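Local coordinates for chinitase A (Streptomyces coelicolor, PDB 3EBV), which probably hydrolyses internal beta-1,4 links of chitin as a family 18 endochitinase, this chain being its catalytic TIM-barrel domain, at residues Y10-N15 with M269-N274; G17-K22 with W275-G280; P44-F49 with A101-S106; M144-A149 with D171-V176; Q164-V169 with G212-S217. All blocks are in the same frame, centred on the assembly; numbering follows the deposited sequence.

Interaction 1. Residues Y10-N15 with M269-N274; sequences YWQNFN and MTWSTN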
# COMPACT_ATOMS: atom_id res chain seq x y z
N TYR A 10 -5.33 4.55 -1.22
CA TYR A 10 -6.36 3.54 -1.57
C TYR A 10 -7.65 4.22 -1.97
O TYR A 10 -8.16 5.01 -1.19
CB TYR A 10 -6.61 2.60 -0.39
CG TYR A 10 -5.49 1.60 -0.23
CD1 TYR A 10 -5.61 0.32 -0.78
CD2 TYR A 10 -4.30 1.94 0.44
CE1 TYR A 10 -4.57 -0.62 -0.69
CE2 TYR A 10 -3.26 0.99 0.53
CZ TYR A 10 -3.41 -0.26 -0.03
OH TYR A 10 -2.36 -1.15 0.06
N TRP A 11 -8.13 3.88 -3.18
CA TRP A 11 -9.45 4.39 -3.65
C TRP A 11 -10.46 3.28 -3.49
O TRP A 11 -10.24 2.16 -3.95
CB TRP A 11 -9.30 4.78 -5.11
CG TRP A 11 -10.60 5.16 -5.78
CD1 TRP A 11 -11.17 6.39 -5.76
CD2 TRP A 11 -11.47 4.30 -6.54
NE1 TRP A 11 -12.37 6.37 -6.47
CE2 TRP A 11 -12.57 5.11 -6.95
CE3 TRP A 11 -11.46 2.94 -6.88
CZ2 TRP A 11 -13.63 4.60 -7.74
CZ3 TRP A 11 -12.53 2.43 -7.65
CH2 TRP A 11 -13.58 3.27 -8.07
N GLN A 12 -11.57 3.59 -2.80
CA GLN A 12 -12.59 2.56 -2.50
C GLN A 12 -13.54 2.21 -3.64
O GLN A 12 -14.28 3.08 -4.11
CB GLN A 12 -13.44 2.98 -1.33
CG GLN A 12 -12.61 3.23 -0.03
CD GLN A 12 -13.40 3.95 1.07
OE1 GLN A 12 -12.86 4.30 2.10
NE2 GLN A 12 -14.74 4.10 0.88
N ASN A 13 -13.55 0.95 -4.01
CA ASN A 13 -14.60 0.43 -4.94
C ASN A 13 -15.83 -0.01 -4.17
O ASN A 13 -16.35 -1.09 -4.42
CB ASN A 13 -14.01 -0.75 -5.74
CG ASN A 13 -14.98 -1.28 -6.79
OD1 ASN A 13 -15.64 -0.49 -7.46
ND2 ASN A 13 -15.05 -2.60 -6.94
N PHE A 14 -16.28 0.83 -3.25
CA PHE A 14 -17.42 0.49 -2.39
C PHE A 14 -17.73 1.71 -1.57
O PHE A 14 -16.90 2.62 -1.43
CB PHE A 14 -17.13 -0.73 -1.48
CG PHE A 14 -15.90 -0.56 -0.60
CD1 PHE A 14 -16.03 -0.00 0.67
CD2 PHE A 14 -14.66 -0.98 -1.04
CE1 PHE A 14 -14.91 0.19 1.48
CE2 PHE A 14 -13.53 -0.82 -0.22
CZ PHE A 14 -13.66 -0.23 1.03
N ASN A 15 -18.93 1.74 -0.98
CA ASN A 15 -19.35 2.86 -0.16
C ASN A 15 -19.38 2.41 1.30
O ASN A 15 -20.12 1.47 1.66
CB ASN A 15 -20.77 3.29 -0.62
CG ASN A 15 -21.33 4.46 0.16
OD1 ASN A 15 -20.76 4.93 1.12
ND2 ASN A 15 -22.51 4.91 -0.26
N MSE A 269 1.77 6.37 2.63
CA MSE A 269 0.56 5.73 2.05
C MSE A 269 -0.60 6.07 2.98
O MSE A 269 -0.41 6.25 4.19
CB MSE A 269 0.76 4.21 1.99
CG MSE A 269 -0.51 3.43 1.57
SE MSE A 269 -1.68 3.02 3.15
CE MSE A 269 -0.97 1.26 3.62
N THR A 270 -1.83 6.15 2.43
CA THR A 270 -2.99 6.26 3.33
C THR A 270 -4.21 5.44 2.88
O THR A 270 -4.51 5.30 1.67
CB THR A 270 -3.40 7.73 3.55
OG1 THR A 270 -4.31 7.82 4.67
CG2 THR A 270 -4.06 8.32 2.33
N TRP A 271 -4.88 4.91 3.92
CA TRP A 271 -6.24 4.38 3.78
C TRP A 271 -7.14 5.49 4.31
O TRP A 271 -7.07 5.78 5.52
CB TRP A 271 -6.38 3.14 4.65
CG TRP A 271 -7.80 2.63 4.59
CD1 TRP A 271 -8.78 2.89 5.52
CD2 TRP A 271 -8.39 1.84 3.56
NE1 TRP A 271 -9.98 2.29 5.10
CE2 TRP A 271 -9.74 1.63 3.91
CE3 TRP A 271 -7.89 1.28 2.37
CZ2 TRP A 271 -10.62 0.88 3.10
CZ3 TRP A 271 -8.74 0.55 1.57
CH2 TRP A 271 -10.10 0.35 1.95
N SER A 272 -7.98 6.15 3.48
CA SER A 272 -8.16 5.96 2.04
C SER A 272 -8.33 7.36 1.44
O SER A 272 -8.54 8.34 2.16
CB SER A 272 -9.44 5.15 1.74
OG SER A 272 -10.57 5.88 2.27
N THR A 273 -8.30 7.47 0.12
CA THR A 273 -8.56 8.77 -0.54
C THR A 273 -9.97 9.27 -0.14
O THR A 273 -10.17 10.48 0.04
CB THR A 273 -8.40 8.68 -2.07
OG1 THR A 273 -9.40 7.83 -2.63
CG2 THR A 273 -7.03 8.08 -2.44
N ASN A 274 -10.89 8.34 0.05
CA ASN A 274 -12.30 8.73 0.38
C ASN A 274 -12.38 9.34 1.75
O ASN A 274 -13.03 10.39 1.95
CB ASN A 274 -13.20 7.49 0.26
CG ASN A 274 -13.05 6.81 -1.08
OD1 ASN A 274 -12.10 6.01 -1.31
ND2 ASN A 274 -13.98 7.09 -2.00
O HOH W 1 -14.91 5.75 -4.40
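Tyr10 and Trp271 press together where the parallel strands 6-12 and 267-271 reach the rim of the barrel. The tight part is here: Tyr10 CB lies 3.3 Å from Trp271 CE3, and the two rings are inclined at 52°. With CG anti to the backbone N (chi1 176°), the Trp271 indole is carried across the Tyr10 side chain. At the edge of the phenol, the selenium of Met269 makes a Met-aromatic contact, SE to Tyr10 CE2 3.7 Å. Tyr10 N donates to Thr270 O, and Thr273 N reaches Tyr10 O at 2.8 Å, just beyond a cis peptide between Trp271 and Ser272. Next along, the amides of Gln12 and Asn274 stack with planes 24° apart, while Gln12 N donates to Asn274 OD1 at 2.9 Å. A water bridging Gln12 O and Asn274 ND2 lies over a face of the Trp11 indole. Gln12 OE1 accepts a hydrogen bond from Ser272 OG at 2.8 Å, approached from above its carbonyl plane; the same hydroxyl caps Trp275 N at the start of helix 273-278.

The other side is looser. Phe14 and Trp271, both partly exposed, meet edge against edge, Phe14 CZ to Trp271 CH2 3.7 Å. Gln12 CB covers one face of Phe14. The cis bond after Trp271 recalls family 18 relatives, whose tryptophan at this strand end floors the sugar subsite, so a similar role is probable. Strand 6-12 is flanked on its other side by strand 32-40, strand 267-271 by strand 219-224, and the Tyr10 hydroxyl bonds Asp117 on strand 115-120.

Interaction 2. Residues G17-K22 with W275-G280; sequences GATVQK and WDATAG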
# COMPACT_ATOMS: atom_id res chain seq x y z
N GLY A 17 -19.54 4.91 3.83
CA GLY A 17 -19.86 6.13 4.55
C GLY A 17 -18.89 7.27 4.28
O GLY A 17 -19.20 8.43 4.57
N ALA A 18 -17.69 6.94 3.75
CA ALA A 18 -16.76 8.00 3.33
C ALA A 18 -17.28 8.72 2.08
O ALA A 18 -18.23 8.28 1.42
CB ALA A 18 -15.36 7.39 3.06
N THR A 19 -16.62 9.80 1.71
CA THR A 19 -16.98 10.53 0.49
C THR A 19 -16.78 9.68 -0.75
O THR A 19 -15.69 9.17 -0.99
CB THR A 19 -16.12 11.82 0.37
OG1 THR A 19 -16.43 12.70 1.46
CG2 THR A 19 -16.38 12.57 -0.94
N VAL A 20 -17.84 9.50 -1.54
CA VAL A 20 -17.73 8.73 -2.76
C VAL A 20 -16.97 9.52 -3.80
O VAL A 20 -17.18 10.73 -3.97
CB VAL A 20 -19.16 8.34 -3.30
CG1 VAL A 20 -19.07 7.76 -4.70
CG2 VAL A 20 -19.78 7.32 -2.36
N GLN A 21 -16.06 8.82 -4.49
CA GLN A 21 -15.21 9.45 -5.48
C GLN A 21 -15.13 8.64 -6.76
O GLN A 21 -15.09 7.41 -6.70
CB GLN A 21 -13.74 9.59 -4.97
CG GLN A 21 -13.57 10.48 -3.74
CD GLN A 21 -12.12 10.61 -3.35
OE1 GLN A 21 -11.44 9.60 -3.15
NE2 GLN A 21 -11.64 11.85 -3.18
N LYS A 22 -15.07 9.34 -7.89
CA LYS A 22 -14.56 8.73 -9.13
C LYS A 22 -13.04 8.73 -9.04
O LYS A 22 -12.45 9.46 -8.23
CB LYS A 22 -15.02 9.52 -10.36
CG LYS A 22 -16.54 9.52 -10.49
CD LYS A 22 -17.00 10.39 -11.65
CE LYS A 22 -18.51 10.30 -11.81
NZ LYS A 22 -19.08 11.27 -12.80
N TRP A 275 -11.71 8.71 2.73
CA TRP A 275 -11.70 9.30 4.06
C TRP A 275 -10.89 10.61 4.07
O TRP A 275 -11.26 11.56 4.77
CB TRP A 275 -11.15 8.32 5.10
CG TRP A 275 -12.05 7.18 5.42
CD1 TRP A 275 -11.77 5.86 5.29
CD2 TRP A 275 -13.38 7.26 5.95
NE1 TRP A 275 -12.83 5.09 5.73
CE2 TRP A 275 -13.84 5.93 6.12
CE3 TRP A 275 -14.22 8.33 6.33
CZ2 TRP A 275 -15.14 5.62 6.62
CZ3 TRP A 275 -15.52 8.03 6.81
CH2 TRP A 275 -15.95 6.68 6.96
N ASP A 276 -9.84 10.69 3.25
CA ASP A 276 -9.07 11.96 3.15
C ASP A 276 -10.03 13.10 2.69
O ASP A 276 -10.03 14.19 3.28
CB ASP A 276 -7.91 11.71 2.15
CG ASP A 276 -6.94 12.90 1.94
OD1 ASP A 276 -6.64 13.65 2.90
OD2 ASP A 276 -6.49 12.98 0.76
N ALA A 277 -10.87 12.79 1.71
CA ALA A 277 -11.83 13.79 1.14
C ALA A 277 -12.86 14.19 2.20
O ALA A 277 -13.18 15.40 2.31
CB ALA A 277 -12.51 13.22 -0.07
N THR A 278 -13.38 13.21 2.95
CA THR A 278 -14.29 13.54 4.05
C THR A 278 -13.65 14.54 5.01
O THR A 278 -14.32 15.45 5.57
CB THR A 278 -14.76 12.26 4.75
OG1 THR A 278 -15.65 11.58 3.85
CG2 THR A 278 -15.46 12.58 6.10
N ALA A 279 -12.32 14.39 5.19
CA ALA A 279 -11.56 15.26 6.11
C ALA A 279 -10.89 16.42 5.38
O ALA A 279 -9.85 16.93 5.83
CB ALA A 279 -10.50 14.41 6.90
N GLY A 280 -11.45 16.87 4.26
CA GLY A 280 -11.00 18.12 3.60
C GLY A 280 -9.66 18.04 2.91
O GLY A 280 -9.03 19.07 2.63
O HOH W 2 -17.99 10.83 4.98
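Ala18 sets its methyl squarely on the Trp275 indole: CB lies 3.5 Å from the centroid of the six-membered ring and 12° off its normal, a CH-pi contact over one face. Beside it, the side chains of Thr19 and Thr278 run antiparallel alongside each other and join hydroxyls, OG1 to OG1 2.8 Å, by a hydrogen bond in which either may be the donor. Thr278 OG1 stays beside its own backbone N (chi1 -71°), which aims it at the loop. Ala277 CB fills the angle between Thr19 CB, 3.9 Å away, and Gln21 NE2, 3.5 Å away. A water completes this shell, donating to Gly17 O and hydrogen-bonded to Thr278 OG1 at 2.7 Å. Were Trp275 reduced to a serine, the Ala18 methyl would be likely to lose the flat surface it rests on, with a gap opened beside Gly17.

Further out, Gln12 packs against both Ala18 and Trp275. Two bonds to the first helical turn fix the course of the loop: Thr19 O with Asn274 ND2, and Gln21 OE1 with Thr273 OG1. On another side of the helix, Asp276 OD2 is bonded by Tyr30 OH and Ser284 OG. The helix ends in a Schellman motif, Gly280 N to Ala277 O 3.0 Å and Asn281 N to Asp276 O, with Gly280 at positive phi. The whole is a TIM-barrel rim contact, in which the loop after the first strand leans on the short helix following the last.

Interaction 3. Residues P44-F49 with A101-S106; sequences PGAVTF and ANSVYS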
# COMPACT_ATOMS: atom_id res chain seq x y z
N PRO A 44 -9.56 -21.42 -6.54
CA PRO A 44 -8.50 -21.08 -5.56
C PRO A 44 -7.42 -20.16 -6.15
O PRO A 44 -6.90 -20.42 -7.22
CB PRO A 44 -7.92 -22.46 -5.20
CG PRO A 44 -9.13 -23.38 -5.32
CD PRO A 44 -9.77 -22.89 -6.61
N GLY A 45 -7.13 -19.05 -5.44
CA GLY A 45 -6.12 -18.09 -5.88
C GLY A 45 -6.57 -17.03 -6.87
O GLY A 45 -5.87 -16.04 -7.10
N ALA A 46 -7.73 -17.25 -7.52
CA ALA A 46 -8.14 -16.38 -8.60
C ALA A 46 -8.84 -15.12 -8.10
O ALA A 46 -9.50 -15.14 -7.06
CB ALA A 46 -9.09 -17.16 -9.58
N VAL A 47 -8.72 -14.04 -8.84
CA VAL A 47 -9.47 -12.83 -8.49
C VAL A 47 -10.23 -12.31 -9.68
O VAL A 47 -9.98 -12.69 -10.84
CB VAL A 47 -8.53 -11.71 -7.96
CG1 VAL A 47 -7.77 -12.22 -6.72
CG2 VAL A 47 -7.63 -11.12 -9.07
N THR A 48 -11.15 -11.39 -9.39
CA THR A 48 -11.81 -10.65 -10.44
C THR A 48 -12.06 -9.23 -9.91
O THR A 48 -11.95 -8.98 -8.70
CB THR A 48 -13.14 -11.36 -10.89
OG1 THR A 48 -13.62 -10.76 -12.10
CG2 THR A 48 -14.18 -11.27 -9.81
N PHE A 49 -12.34 -8.32 -10.82
CA PHE A 49 -12.71 -6.98 -10.41
C PHE A 49 -14.07 -6.63 -11.01
O PHE A 49 -14.28 -6.82 -12.22
CB PHE A 49 -11.67 -5.98 -10.89
CG PHE A 49 -12.03 -4.55 -10.54
CD1 PHE A 49 -12.03 -4.12 -9.21
CD2 PHE A 49 -12.39 -3.65 -11.54
CE1 PHE A 49 -12.38 -2.82 -8.90
CE2 PHE A 49 -12.74 -2.34 -11.22
CZ PHE A 49 -12.72 -1.93 -9.91
N ALA A 101 -1.71 -15.44 -10.69
CA ALA A 101 -0.99 -14.72 -11.73
C ALA A 101 -1.85 -14.52 -12.99
O ALA A 101 -1.88 -13.43 -13.55
CB ALA A 101 0.32 -15.45 -12.11
N ASN A 102 -2.52 -15.59 -13.42
CA ASN A 102 -3.38 -15.49 -14.61
C ASN A 102 -4.51 -14.47 -14.45
O ASN A 102 -4.75 -13.65 -15.35
CB ASN A 102 -3.98 -16.86 -14.95
CG ASN A 102 -2.97 -17.80 -15.62
OD1 ASN A 102 -1.96 -17.36 -16.14
ND2 ASN A 102 -3.26 -19.10 -15.59
N SER A 103 -5.19 -14.54 -13.31
CA SER A 103 -6.37 -13.70 -13.10
C SER A 103 -5.98 -12.24 -12.84
O SER A 103 -6.61 -11.33 -13.34
CB SER A 103 -7.27 -14.26 -12.03
OG SER A 103 -6.60 -14.30 -10.77
N VAL A 104 -4.93 -12.02 -12.03
CA VAL A 104 -4.48 -10.65 -11.85
C VAL A 104 -4.04 -10.01 -13.17
O VAL A 104 -4.38 -8.85 -13.45
CB VAL A 104 -3.34 -10.56 -10.75
CG1 VAL A 104 -2.72 -9.15 -10.72
CG2 VAL A 104 -3.91 -10.95 -9.40
N TYR A 105 -3.31 -10.76 -14.00
CA TYR A 105 -2.87 -10.19 -15.26
C TYR A 105 -4.08 -9.90 -16.20
O TYR A 105 -4.10 -8.87 -16.84
CB TYR A 105 -1.86 -11.12 -15.93
CG TYR A 105 -1.26 -10.51 -17.15
CD1 TYR A 105 -0.46 -9.37 -17.08
CD2 TYR A 105 -1.49 -11.07 -18.41
CE1 TYR A 105 0.10 -8.82 -18.21
CE2 TYR A 105 -0.94 -10.52 -19.54
CZ TYR A 105 -0.15 -9.41 -19.44
OH TYR A 105 0.41 -8.87 -20.58
N SER A 106 -5.07 -10.78 -16.17
CA SER A 106 -6.30 -10.58 -16.96
C SER A 106 -6.99 -9.29 -16.51
O SER A 106 -7.44 -8.49 -17.34
CB SER A 106 -7.24 -11.77 -16.78
OG SER A 106 -8.43 -11.57 -17.55
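Ser103, on helix 94-111, offers its hydroxyl to the backbone of Val47: Val47 N donates to Ser103 OG at 2.9 Å, and the N-H...O angle is 162°. OG sits between the backbone N and the carbonyl carbon of its own residue (chi1 62°). From there it also bonds Asn99 O one turn back, so the hydroxyl serves both the helix and the strand. Ser103 CB comes 3.4 Å from Val47 O, and Ala46 CA lies 3.4 Å from Ser103 OG. Strand 47-48 is a short antiparallel addition beside barrel strand 32-40, and this bond ties it to one of the helices wrapped round the TIM barrel. With an alanine in place of Ser103, the Val47 amide would be likely to lose this acceptor and the Asn99 carbonyl this donor. Deeper in, the valines take over: Val47 CG2 touches Val104 CG2 at 3.7 Å, the two side chains slanting across one another. Val47 also packs on Ala38 and Val82 of the barrel strands, and Val104 on Leu136 of helix 126-140. Close by, Asn99 ND2 is hydrogen-bonded to Pro44 O.

Interaction 4. Residues M144-A149 with D171-V176; sequences MILTMA and DILTVV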
# COMPACT_ATOMS: atom_id res chain seq x y z
N MSE A 144 6.19 -3.42 -14.29
CA MSE A 144 5.02 -3.65 -13.41
C MSE A 144 5.25 -3.00 -12.04
O MSE A 144 6.34 -3.09 -11.46
CB MSE A 144 4.73 -5.13 -13.22
CG MSE A 144 3.39 -5.37 -12.52
SE MSE A 144 3.02 -7.21 -12.19
CE MSE A 144 4.42 -7.55 -10.83
N ILE A 145 4.23 -2.31 -11.56
CA ILE A 145 4.24 -1.79 -10.18
C ILE A 145 3.81 -2.92 -9.26
O ILE A 145 2.77 -3.58 -9.48
CB ILE A 145 3.28 -0.60 -10.04
CG1 ILE A 145 3.69 0.56 -10.97
CG2 ILE A 145 3.16 -0.14 -8.55
CD1 ILE A 145 5.08 1.17 -10.70
N LEU A 146 4.59 -3.12 -8.18
CA LEU A 146 4.27 -4.18 -7.22
C LEU A 146 4.41 -3.56 -5.83
O LEU A 146 5.52 -3.16 -5.43
CB LEU A 146 5.23 -5.39 -7.36
CG LEU A 146 5.09 -6.44 -6.23
CD1 LEU A 146 3.69 -7.04 -6.10
CD2 LEU A 146 6.17 -7.53 -6.54
N THR A 147 3.28 -3.46 -5.13
CA THR A 147 3.33 -2.96 -3.75
C THR A 147 2.77 -4.02 -2.81
O THR A 147 2.07 -4.94 -3.24
CB THR A 147 2.53 -1.61 -3.60
OG1 THR A 147 1.13 -1.85 -3.79
CG2 THR A 147 2.99 -0.58 -4.63
N MSE A 148 3.03 -3.87 -1.50
CA MSE A 148 2.47 -4.77 -0.49
C MSE A 148 2.09 -3.91 0.69
O MSE A 148 2.79 -2.92 0.96
CB MSE A 148 3.49 -5.82 -0.05
CG MSE A 148 4.09 -6.58 -1.25
SE MSE A 148 5.35 -7.97 -0.62
CE MSE A 148 4.07 -9.44 -0.50
N ALA A 149 1.02 -4.32 1.38
CA ALA A 149 0.52 -3.56 2.54
C ALA A 149 0.37 -4.51 3.74
O ALA A 149 -0.73 -4.77 4.25
CB ALA A 149 -0.83 -2.88 2.20
N ASP A 171 13.92 -7.60 -6.33
CA ASP A 171 14.29 -6.98 -7.62
C ASP A 171 13.08 -6.55 -8.47
O ASP A 171 13.28 -5.82 -9.46
CB ASP A 171 15.12 -7.98 -8.41
CG ASP A 171 14.42 -9.30 -8.54
OD1 ASP A 171 14.29 -10.01 -7.52
OD2 ASP A 171 13.94 -9.63 -9.62
N ILE A 172 11.85 -6.94 -8.09
CA ILE A 172 10.65 -6.51 -8.82
C ILE A 172 9.66 -5.73 -7.93
O ILE A 172 8.57 -5.35 -8.37
CB ILE A 172 9.89 -7.68 -9.49
CG1 ILE A 172 9.53 -8.78 -8.50
CG2 ILE A 172 10.74 -8.24 -10.66
CD1 ILE A 172 8.50 -9.80 -9.08
N LEU A 173 10.06 -5.50 -6.66
CA LEU A 173 9.21 -4.86 -5.67
C LEU A 173 9.34 -3.34 -5.74
O LEU A 173 10.46 -2.79 -5.67
CB LEU A 173 9.65 -5.35 -4.30
CG LEU A 173 9.02 -4.68 -3.09
CD1 LEU A 173 7.51 -5.04 -2.94
CD2 LEU A 173 9.81 -5.20 -1.85
N THR A 174 8.19 -2.64 -5.84
CA THR A 174 8.20 -1.18 -5.81
C THR A 174 8.31 -0.65 -4.37
O THR A 174 9.32 -0.00 -4.01
CB THR A 174 6.95 -0.60 -6.49
OG1 THR A 174 6.82 -1.21 -7.80
CG2 THR A 174 7.07 0.91 -6.62
N VAL A 175 7.30 -0.97 -3.54
CA VAL A 175 7.33 -0.46 -2.16
C VAL A 175 6.44 -1.29 -1.27
O VAL A 175 5.38 -1.78 -1.68
CB VAL A 175 6.93 1.05 -2.11
CG1 VAL A 175 5.53 1.30 -2.71
CG2 VAL A 175 7.00 1.60 -0.70
N VAL A 176 6.93 -1.46 -0.03
CA VAL A 176 6.15 -2.04 1.07
C VAL A 176 5.57 -0.88 1.84
O VAL A 176 6.29 -0.19 2.58
CB VAL A 176 6.98 -2.93 2.00
CG1 VAL A 176 6.13 -3.49 3.12
CG2 VAL A 176 7.57 -4.12 1.19
O HOH W 3 7.94 -5.24 -11.02
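Peptide groups are the flat elements where Leu146 meets Thr174 and Met148 meets Val175. In the plane of the Leu146 carbonyl, Thr174 N donates to Leu146 O at 2.8 Å; Val175 N adds a long, weak bond to the same oxygen. Val175 O is likewise met in its plane by Met148 N, and Thr147 CA lies 3.1 Å from that oxygen in a CA-H...O contact. The Ile172 carbonyl O touches the Leu146 side chain, 3.5 Å from CB.

Before regular pairing sets in, a side chain replaces the main chain: Leu146 N donates to Thr174 OG1 at 3.0 Å and 172°, nearly straight. The Thr174 oxygen stands beside its own backbone N (chi1 -52°), the setting that turns it to strand 145-148. At the start of that strand, a water donates to both Met144 O and Ile172 O, each 2.7 Å from it.

Thr147 and Val175 run alongside each other in the same direction, with Thr147 CG2 3.7 Å from Val175 CG1; Thr147 OG1 is bonded to Asp117 on strand 115-120. Toward the helices, Met148 CG and Leu173 CD1 meet 4.1 Å apart, their side chains at about a right angle, and Leu146 CD2 rests on Ile172 CG1. These are the two strands of a beta-alpha-beta crossover of the TIM barrel, linked through helix 161-168. That helix covers Met148 and Leu173 through Ala166, helix 126-140 packs on Leu146 and Ile172, and strand 115-120 pairs with the other edge of strand 145-148.

Interaction 5. Residues Q164-V169 with G212-S217; sequences QTALNV and GGLAPS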
# COMPACT_ATOMS: atom_id res chain seq x y z
N GLN A 164 9.49 -12.19 4.16
CA GLN A 164 10.24 -13.19 3.37
C GLN A 164 9.89 -13.04 1.88
O GLN A 164 10.77 -13.08 1.04
CB GLN A 164 9.88 -14.59 3.81
CG GLN A 164 10.75 -15.67 3.15
CD GLN A 164 12.21 -15.47 3.39
OE1 GLN A 164 12.98 -15.05 2.48
NE2 GLN A 164 12.63 -15.76 4.64
N THR A 165 8.59 -12.83 1.60
CA THR A 165 8.14 -12.67 0.22
C THR A 165 8.77 -11.44 -0.40
O THR A 165 9.33 -11.46 -1.51
CB THR A 165 6.61 -12.62 0.11
OG1 THR A 165 6.06 -13.79 0.72
CG2 THR A 165 6.14 -12.54 -1.38
N ALA A 166 8.68 -10.31 0.33
CA ALA A 166 9.25 -9.07 -0.14
C ALA A 166 10.75 -9.21 -0.50
O ALA A 166 11.22 -8.75 -1.57
CB ALA A 166 9.04 -7.98 0.93
N LEU A 167 11.52 -9.88 0.38
CA LEU A 167 12.93 -10.12 0.11
C LEU A 167 13.11 -11.03 -1.12
O LEU A 167 13.99 -10.75 -1.96
CB LEU A 167 13.61 -10.73 1.33
CG LEU A 167 13.76 -9.72 2.51
CD1 LEU A 167 14.14 -10.54 3.75
CD2 LEU A 167 14.79 -8.61 2.17
N ASN A 168 12.26 -12.06 -1.23
CA ASN A 168 12.41 -13.01 -2.35
C ASN A 168 12.21 -12.30 -3.66
O ASN A 168 12.84 -12.67 -4.67
CB ASN A 168 11.38 -14.12 -2.23
CG ASN A 168 11.67 -15.10 -1.10
OD1 ASN A 168 12.76 -15.06 -0.48
ND2 ASN A 168 10.71 -16.00 -0.83
N VAL A 169 11.31 -11.31 -3.67
CA VAL A 169 11.00 -10.57 -4.92
C VAL A 169 11.55 -9.15 -4.94
O VAL A 169 11.05 -8.27 -5.67
CB VAL A 169 9.48 -10.63 -5.30
CG1 VAL A 169 8.97 -12.06 -5.28
CG2 VAL A 169 8.64 -9.77 -4.29
N GLY A 212 16.78 -4.59 7.42
CA GLY A 212 16.54 -5.99 7.22
C GLY A 212 16.56 -6.45 5.77
O GLY A 212 16.06 -7.52 5.46
N GLY A 213 17.12 -5.61 4.91
CA GLY A 213 17.39 -6.02 3.51
C GLY A 213 16.53 -5.37 2.44
O GLY A 213 16.72 -5.66 1.25
N LEU A 214 15.59 -4.52 2.82
CA LEU A 214 14.81 -3.72 1.85
C LEU A 214 15.52 -2.41 1.58
O LEU A 214 16.09 -1.79 2.52
CB LEU A 214 13.37 -3.49 2.34
CG LEU A 214 12.56 -4.78 2.47
CD1 LEU A 214 11.21 -4.42 3.08
CD2 LEU A 214 12.35 -5.47 1.11
N ALA A 215 15.52 -1.96 0.32
CA ALA A 215 16.10 -0.66 -0.01
C ALA A 215 15.20 0.48 0.54
O ALA A 215 13.99 0.27 0.73
CB ALA A 215 16.24 -0.50 -1.56
N PRO A 216 15.76 1.65 0.80
CA PRO A 216 14.92 2.75 1.29
C PRO A 216 13.77 3.05 0.34
O PRO A 216 12.67 3.38 0.79
CB PRO A 216 15.91 3.93 1.41
CG PRO A 216 17.22 3.23 1.74
CD PRO A 216 17.20 2.01 0.83
N SER A 217 13.99 2.94 -0.98
CA SER A 217 12.92 3.20 -1.92
C SER A 217 11.81 2.17 -1.84
O SER A 217 10.76 2.36 -2.50
CB SER A 217 13.43 3.19 -3.37
OG SER A 217 13.97 1.93 -3.67
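Ala166 and Leu167 turn one flank of helix 161-168 toward the loop 212-217, which runs from helix 199-210 into strand 219-224. In the TIM barrel this helix is the connection of the beta-alpha-beta unit between strands 145-148 and 175-179, so the contact joins it to the loop leading into the next strand. No hydrogen bond crosses between the two segments; the touching is made by apolar side chains.

Going along the helix, Ala166 comes first. Its CB lies 4.2 Å from CD2 of Leu214, and the same alanine packs on Met148 of the strand beneath. Leu167 follows and carries the larger share. Its CG is held beside its own backbone N (chi1 -70°), and the branched end reaches from the helix to the loop. Leu167 CD2 meets Leu214 CD2 methyl to methyl at 4.1 Å. The other branch, Leu167 CD1, stands 4.0 Å from Gly212 O. Leu214 wedges between the helix and the barrel, where it also touches Leu173 and Met155. At Val169 the helix has ended: its N still bonds Thr165 O, and its side chain turns to Leu146.

Gly213 has a positive phi (110°), at which a CB would be jammed against the carbonyl oxygen of Gly212; Leu167 CD2 bars the same position a second time. Gly213 O is hydrogen-bonded to Lys170 NZ, just past the helix, and on that same oxygen rests Leu167 CD2, 3.6 Å from Gly213 O.

How the interactions relate
All five contacts belong to one TIM barrel. Interactions 1 and 2, with centres about 8 Å apart, share helix 273-278: interaction 1 closes the first strand on the last, and interaction 2 extends the closure to the loop and helix that follow them. Interactions 4 and 5, about 9 Å apart between centres, lie on the opposite side of the chain's centre, joined where Leu173 CD2 meets Leu214 CD2 at 3.9 Å. Interactions 1 and 4, about 19 Å apart between centres, converge on Asp117: Tyr10 OH bonds its OD2 and Thr147 OG1 its OD1. Asp117 lies in the acidic signature of family 18 on strand 115-120, so both probably border the active site. Interaction 3 is peripheral, yet Phe49 touches Asn13.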